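Local coordinates for protein arsenate Reductase (Corynebacterium glutamicum, PDB 3T38) that reduces arsenate to arsenite as a thioredoxin-dependent arsenate reductase built on the low molecular weight tyrosine phosphatase fold, at residues 84-89 with 158-163; 99-104 with 134-139; 40-45 with 54-59. All blocks are in the same frame, centred on the assembly; numbering follows the deposited sequence.

Contact 1: residues 84-89 with 158-163; sequences VLFICV and ITMGCG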
# COMPACT_ATOMS: atom_id res chain seq x y z
N VAL A 84 7.79 -0.68 -18.75
CA VAL A 84 8.50 0.47 -18.17
C VAL A 84 7.70 1.04 -17.01
O VAL A 84 6.45 1.10 -17.07
CB VAL A 84 8.69 1.52 -19.22
CG1 VAL A 84 9.40 2.75 -18.68
CG2 VAL A 84 9.42 0.92 -20.46
N LEU A 85 8.41 1.45 -15.94
CA LEU A 85 7.80 2.00 -14.79
C LEU A 85 8.44 3.36 -14.42
O LEU A 85 9.67 3.45 -14.29
CB LEU A 85 7.95 1.02 -13.63
CG LEU A 85 7.52 1.64 -12.27
CD1 LEU A 85 6.01 1.82 -12.10
CD2 LEU A 85 8.06 0.93 -11.08
N PHE A 86 7.61 4.39 -14.21
CA PHE A 86 8.09 5.70 -13.70
C PHE A 86 7.59 5.90 -12.28
O PHE A 86 6.45 5.53 -11.98
CB PHE A 86 7.63 6.88 -14.59
CG PHE A 86 8.09 6.75 -16.01
CD1 PHE A 86 7.30 6.03 -16.96
CD2 PHE A 86 9.33 7.27 -16.41
CE1 PHE A 86 7.74 5.90 -18.31
CE2 PHE A 86 9.78 7.14 -17.77
CZ PHE A 86 9.01 6.44 -18.70
N ILE A 87 8.43 6.49 -11.42
CA ILE A 87 8.15 6.59 -9.99
C ILE A 87 8.57 8.00 -9.56
O ILE A 87 9.69 8.35 -9.84
CB ILE A 87 9.02 5.55 -9.16
CG1 ILE A 87 8.73 4.10 -9.63
CG2 ILE A 87 8.71 5.64 -7.63
CD1 ILE A 87 9.55 3.09 -8.95
N CYS A 88 7.67 8.76 -8.93
CA CYS A 88 7.98 10.13 -8.35
C CYS A 88 7.23 10.17 -7.03
O CYS A 88 6.75 9.11 -6.57
CB CYS A 88 7.51 11.26 -9.28
SG CYS A 88 5.65 11.38 -9.51
N VAL A 89 7.18 11.32 -6.37
CA VAL A 89 6.65 11.30 -5.00
C VAL A 89 5.12 11.07 -4.99
O VAL A 89 4.68 10.10 -4.44
CB VAL A 89 7.08 12.52 -4.15
CG1 VAL A 89 6.39 12.48 -2.77
CG2 VAL A 89 8.63 12.57 -4.00
N ILE A 158 12.28 3.86 -13.78
CA ILE A 158 12.81 5.23 -13.84
C ILE A 158 12.31 6.00 -12.66
O ILE A 158 11.14 6.19 -12.49
CB ILE A 158 12.49 6.02 -15.17
CG1 ILE A 158 13.10 5.33 -16.40
CG2 ILE A 158 13.04 7.42 -15.16
CD1 ILE A 158 12.29 4.17 -16.91
N THR A 159 13.25 6.50 -11.92
CA THR A 159 13.10 7.18 -10.67
C THR A 159 13.17 8.71 -10.87
O THR A 159 14.00 9.19 -11.61
CB THR A 159 14.27 6.65 -9.77
OG1 THR A 159 13.68 5.71 -8.85
CG2 THR A 159 15.03 7.70 -9.09
N MSE A 160 12.24 9.44 -10.24
CA MSE A 160 12.13 10.89 -10.46
C MSE A 160 11.93 11.67 -9.12
O MSE A 160 10.97 12.45 -8.95
CB MSE A 160 10.98 11.16 -11.45
CG MSE A 160 10.89 10.10 -12.54
SE MSE A 160 9.49 10.50 -13.87
CE MSE A 160 10.18 12.18 -14.61
N GLY A 161 12.83 11.43 -8.17
CA GLY A 161 12.81 12.13 -6.91
C GLY A 161 12.03 11.46 -5.80
O GLY A 161 11.72 12.11 -4.81
N CYS A 162 11.72 10.16 -5.96
CA CYS A 162 10.96 9.44 -4.92
C CYS A 162 11.83 9.10 -3.68
O CYS A 162 11.32 8.83 -2.60
CB CYS A 162 10.28 8.21 -5.51
SG CYS A 162 11.42 7.21 -6.49
N GLY A 163 13.15 9.18 -3.82
CA GLY A 163 14.03 8.76 -2.74
C GLY A 163 14.23 7.26 -2.88
O GLY A 163 13.64 6.61 -3.80
O HOH W 1 9.25 13.20 -7.42
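Phe86 and Ile158 lie side by side on one face of a parallel sheet, pointing the same way, and the ring carbon CD2 of Phe86 comes within 3.6 Å of Ile158 CB. The approach to the ring is oblique. With CG turned beside its own backbone N (chi1 -58°), the Phe86 ring leans back toward the Val84 end of its strand, next to Ile158. The far end of Ile158 continues the apolar row, its CD1 resting 3.7 Å from Val84 CG1. Met160, present as selenomethionine, bends at its last torsion and sets SE 5.3 Å from the centroid of the Phe86 ring, a Met-aromatic contact that is also oblique. Helices 94-106 and 190-211 both pack on this face: Ser95 and Ala98 of the first and Ile201 and Leu204 of the second touch Phe86, and Ile197 touches Met160.

The opposite face carries Ile87 and Thr159, but here Ile87 looks further along, to the turn after the second strand: its CG2, anti to the backbone N, makes a short contact of 3.3 Å with Cys162 SG. Between the two faces runs the backbone ladder. Ile158 N donates to Leu85 O at 2.7 Å, Ile158 O accepts from Ile87 N at 2.9 Å, and Met160 N reaches Ile87 O at 2.8 Å. The first bond is the straightest at the hydrogen (168°); the other two are bent, that of Met160 N the most (131°).

Side by side, the two strands form the parallel centre of the low molecular weight phosphatase fold. Cys88, at the end of its strand and just ahead of the loop leading into helix 94-106, opens a CX5R sequence, consistent with the P-loop of this family.

Contact 2: residues 99-104 with 134-139; sequences SALLSH and RGVNIS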
# COMPACT_ATOMS: atom_id res chain seq x y z
N SER A 99 4.95 8.89 -18.07
CA SER A 99 4.25 7.71 -18.50
C SER A 99 3.39 7.99 -19.73
O SER A 99 3.32 7.14 -20.65
CB SER A 99 3.36 7.16 -17.35
OG SER A 99 2.50 6.12 -17.83
N ALA A 100 2.69 9.13 -19.73
CA ALA A 100 1.77 9.44 -20.83
C ALA A 100 2.52 9.80 -22.10
O ALA A 100 2.05 9.50 -23.20
CB ALA A 100 0.72 10.55 -20.42
N LEU A 101 3.70 10.41 -21.96
CA LEU A 101 4.50 10.80 -23.13
C LEU A 101 5.02 9.49 -23.76
O LEU A 101 4.89 9.25 -24.96
CB LEU A 101 5.59 11.83 -22.75
CG LEU A 101 5.14 13.30 -22.46
CD1 LEU A 101 6.23 14.30 -21.93
CD2 LEU A 101 4.58 13.94 -23.74
N LEU A 102 5.52 8.58 -22.95
CA LEU A 102 6.03 7.32 -23.55
C LEU A 102 4.92 6.52 -24.24
O LEU A 102 5.12 6.02 -25.34
CB LEU A 102 6.87 6.48 -22.54
CG LEU A 102 7.47 5.15 -23.01
CD1 LEU A 102 8.35 5.33 -24.24
CD2 LEU A 102 8.28 4.47 -21.89
N SER A 103 3.75 6.40 -23.63
CA SER A 103 2.64 5.69 -24.30
C SER A 103 2.27 6.35 -25.60
O SER A 103 1.94 5.68 -26.56
CB SER A 103 1.40 5.54 -23.39
OG SER A 103 1.79 4.94 -22.14
N HIS A 104 2.32 7.68 -25.60
CA HIS A 104 1.96 8.50 -26.75
C HIS A 104 2.94 8.27 -27.94
O HIS A 104 2.48 8.12 -29.08
CB HIS A 104 1.91 9.96 -26.30
CG HIS A 104 1.94 10.96 -27.41
ND1 HIS A 104 0.79 11.37 -28.06
CD2 HIS A 104 2.96 11.69 -27.92
CE1 HIS A 104 1.12 12.29 -28.97
NE2 HIS A 104 2.42 12.51 -28.89
N ARG A 134 -1.96 19.62 -26.04
CA ARG A 134 -1.02 19.22 -27.06
C ARG A 134 -1.33 17.80 -27.48
O ARG A 134 -0.47 17.11 -28.01
CB ARG A 134 0.43 19.34 -26.58
CG ARG A 134 0.79 18.39 -25.45
CD ARG A 134 2.22 18.60 -25.01
NE ARG A 134 3.08 17.68 -25.70
CZ ARG A 134 4.40 17.79 -25.78
NH1 ARG A 134 5.01 18.83 -25.18
NH2 ARG A 134 5.09 16.86 -26.46
N GLY A 135 -2.57 17.39 -27.25
CA GLY A 135 -3.09 16.14 -27.75
C GLY A 135 -2.47 14.89 -27.20
O GLY A 135 -2.27 13.92 -27.94
N VAL A 136 -2.14 14.88 -25.91
CA VAL A 136 -1.63 13.65 -25.31
C VAL A 136 -2.68 13.09 -24.37
O VAL A 136 -3.04 13.75 -23.39
CB VAL A 136 -0.30 13.85 -24.54
CG1 VAL A 136 0.01 12.55 -23.71
CG2 VAL A 136 0.86 14.20 -25.48
N ASN A 137 -3.15 11.87 -24.68
CA ASN A 137 -4.12 11.16 -23.87
C ASN A 137 -3.59 10.80 -22.46
O ASN A 137 -2.45 10.27 -22.31
CB ASN A 137 -4.62 9.92 -24.59
CG ASN A 137 -4.92 10.17 -26.09
OD1 ASN A 137 -5.42 11.25 -26.50
ND2 ASN A 137 -4.65 9.15 -26.91
N ILE A 138 -4.42 11.10 -21.46
CA ILE A 138 -4.01 11.09 -20.05
C ILE A 138 -5.25 10.83 -19.18
O ILE A 138 -5.24 11.09 -17.95
CB ILE A 138 -3.34 12.45 -19.68
CG1 ILE A 138 -3.00 12.57 -18.20
CG2 ILE A 138 -4.25 13.62 -20.05
CD1 ILE A 138 -1.87 11.72 -17.69
N SER A 139 -6.29 10.28 -19.80
CA SER A 139 -7.62 10.34 -19.18
C SER A 139 -7.90 9.39 -18.01
O SER A 139 -8.34 9.85 -16.94
CB SER A 139 -8.72 10.33 -20.26
OG SER A 139 -8.45 11.32 -21.25
O HOH W 2 -0.59 9.06 -23.94
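Val136 meets helix 94-106 with both of its methyl groups. CG2 stands over the centre of the His104 imidazole, 3.8 Å from the ring centroid and only 8° off the ring normal, a clean CH-pi contact, and it also touches Leu101 CD2. In the histidine, chi1 of 164° swings the ring out toward the loop, and chi2 of 86° turns its face to Val136. The other methyl, CG1, turns one helical turn back and lies 3.9 Å from Ala100 CB.

Ala100 is touched from several directions: its CB also meets Ile138 CD1 at 3.9 Å and the carbonyl oxygen of Asn137. Its own carbonyl O, already taking the helical bond from His104 N, accepts a second one from a water 2.8 Å away, and that water also donates to Asn137 O. The backbones of helix and loop are thus joined through solvent rather than directly. Beside His104, the methyl CD2 of Leu101 lies over one face of the Arg134 guanidinium, 4.0 Å from its NH2, while that same nitrogen makes a salt bridge to Asp198.

Gly135, with its positive phi, is the C-prime residue of the Schellman motif that ends helix 125-133. The loop that follows runs past helix 94-106, with Leu131 packing on Ala100 and Ile138, and with helix 190-211 and strands 83-88 and 111-116 bordering the helix on other sides.

Contact 3: residues 40-45 with 54-59; sequences ESYVSL and HLPILA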
# COMPACT_ATOMS: atom_id res chain seq x y z
N GLU A 40 -7.17 -5.20 -1.10
CA GLU A 40 -5.99 -4.47 -0.70
C GLU A 40 -5.79 -3.29 -1.62
O GLU A 40 -5.40 -2.19 -1.18
CB GLU A 40 -4.74 -5.36 -0.62
CG GLU A 40 -4.87 -6.45 0.45
CD GLU A 40 -5.05 -5.89 1.89
OE1 GLU A 40 -4.90 -4.67 2.14
OE2 GLU A 40 -5.33 -6.69 2.81
N SER A 41 -6.03 -3.48 -2.92
CA SER A 41 -5.94 -2.34 -3.81
C SER A 41 -6.91 -1.20 -3.51
O SER A 41 -6.52 -0.01 -3.57
CB SER A 41 -6.13 -2.78 -5.25
OG SER A 41 -4.94 -3.40 -5.67
N TYR A 42 -8.16 -1.57 -3.22
CA TYR A 42 -9.20 -0.65 -2.77
C TYR A 42 -8.78 0.16 -1.55
O TYR A 42 -8.90 1.37 -1.52
CB TYR A 42 -10.40 -1.46 -2.40
CG TYR A 42 -11.57 -0.59 -1.92
CD1 TYR A 42 -11.89 -0.52 -0.57
CD2 TYR A 42 -12.33 0.12 -2.83
CE1 TYR A 42 -12.95 0.25 -0.13
CE2 TYR A 42 -13.38 0.91 -2.42
CZ TYR A 42 -13.68 0.98 -1.06
OH TYR A 42 -14.72 1.76 -0.65
N VAL A 43 -8.29 -0.54 -0.54
CA VAL A 43 -7.86 0.07 0.69
C VAL A 43 -6.67 0.95 0.46
O VAL A 43 -6.69 2.15 0.90
CB VAL A 43 -7.70 -0.94 1.88
CG1 VAL A 43 -7.04 -0.23 3.08
CG2 VAL A 43 -9.08 -1.47 2.30
N SER A 44 -5.69 0.45 -0.31
CA SER A 44 -4.57 1.31 -0.73
C SER A 44 -4.99 2.65 -1.32
O SER A 44 -4.47 3.73 -0.95
CB SER A 44 -3.71 0.58 -1.78
OG SER A 44 -2.98 -0.38 -1.01
N LEU A 45 -5.92 2.59 -2.27
CA LEU A 45 -6.35 3.85 -2.89
C LEU A 45 -7.15 4.68 -1.94
O LEU A 45 -7.06 5.94 -1.96
CB LEU A 45 -7.11 3.57 -4.19
CG LEU A 45 -6.19 2.98 -5.31
CD1 LEU A 45 -7.07 2.61 -6.51
CD2 LEU A 45 -5.14 3.98 -5.73
N HIS A 54 -16.65 6.27 -6.88
CA HIS A 54 -15.87 5.54 -7.92
C HIS A 54 -14.59 4.81 -7.49
O HIS A 54 -13.85 4.36 -8.34
CB HIS A 54 -15.48 6.44 -9.11
CG HIS A 54 -16.65 6.92 -9.89
ND1 HIS A 54 -17.90 6.34 -9.77
CD2 HIS A 54 -16.78 7.94 -10.76
CE1 HIS A 54 -18.75 6.98 -10.56
NE2 HIS A 54 -18.10 7.95 -11.17
N LEU A 55 -14.33 4.73 -6.20
CA LEU A 55 -13.18 4.02 -5.72
C LEU A 55 -13.24 2.53 -6.17
O LEU A 55 -12.24 2.01 -6.58
CB LEU A 55 -13.08 4.16 -4.21
CG LEU A 55 -11.71 3.95 -3.56
CD1 LEU A 55 -10.59 4.71 -4.24
CD2 LEU A 55 -11.81 4.34 -2.11
N PRO A 56 -14.43 1.91 -6.20
CA PRO A 56 -14.38 0.53 -6.65
C PRO A 56 -13.85 0.37 -8.07
O PRO A 56 -13.20 -0.62 -8.34
CB PRO A 56 -15.84 0.09 -6.59
CG PRO A 56 -16.38 0.80 -5.39
CD PRO A 56 -15.67 2.18 -5.44
N ILE A 57 -14.12 1.33 -8.94
CA ILE A 57 -13.75 1.25 -10.35
C ILE A 57 -12.24 1.42 -10.53
O ILE A 57 -11.63 0.66 -11.29
CB ILE A 57 -14.53 2.32 -11.25
CG1 ILE A 57 -16.04 2.18 -11.11
CG2 ILE A 57 -14.11 2.26 -12.75
CD1 ILE A 57 -16.87 3.15 -12.00
N LEU A 58 -11.65 2.42 -9.88
CA LEU A 58 -10.22 2.62 -9.92
C LEU A 58 -9.50 1.43 -9.26
O LEU A 58 -8.37 1.06 -9.66
CB LEU A 58 -9.82 3.88 -9.11
CG LEU A 58 -10.03 5.34 -9.56
CD1 LEU A 58 -9.10 6.22 -8.65
CD2 LEU A 58 -9.72 5.58 -11.06
N ALA A 59 -10.10 0.88 -8.20
CA ALA A 59 -9.48 -0.30 -7.53
C ALA A 59 -9.41 -1.51 -8.46
O ALA A 59 -8.38 -2.20 -8.48
CB ALA A 59 -10.20 -0.68 -6.26
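The short axes of helix segments 40-45 and 55-59 pass 8.8 Å apart with their N-to-C directions 119° from each other, well away from antiparallel. They belong to two consecutive helices, 31-49 and 55-73, of the helical N-terminal domain, joined by a short connection. The backbones are nearest at Tyr42 and Ala59, where Ala59 CB lies 3.6 Å from Tyr42 CA. Around this point the larger residues interlock. The Tyr42 ring, directed anti to its backbone N (chi1 -180°), crosses Leu55 at about a right angle; CE2 lies 3.7 Å from Leu55 CG, and Pro56 CD sits at the ring edge, near its plane. Leu55 wedges between Tyr42 and Leu45, touching Leu45 CB with CD1 at 3.7 Å, and Leu45 in turn sends CD1 toward Leu58.

The polar ends are bonded within the protein: Tyr42 OH to His10, Ser41 OG to Tyr37 O and Arg66. At the N-terminal end of segment 40-45, Glu40 lines the pocket of the bound dithiane diol and forms a salt bridge with Arg36. Across the dimer, Glu40 OE1 accepts a hydrogen bond from the backbone N of Asp148 of the second subunit.

Overall arrangement
From the N terminus, contact 3 comes first: it closes the short loop between helices 31-49 and 55-73 within the helical N-terminal domain, and is complete before either of the others begins. The chain then enters strand 83-88, where contact 1 opens. Contact 2 opens in helix 94-106 and closes at 134-139, all before contact 1 closes at 158-163, so the smaller loop lies within the larger. These two meet directly, Val84 and Phe86 packing on Leu102, and so tie strand 83-88 to helix 94-106 and the loop after helix 125-133. Contact 3 touches neither, its nearest atoms lying about 7 Å from contact 2 and about 12 Å from contact 1.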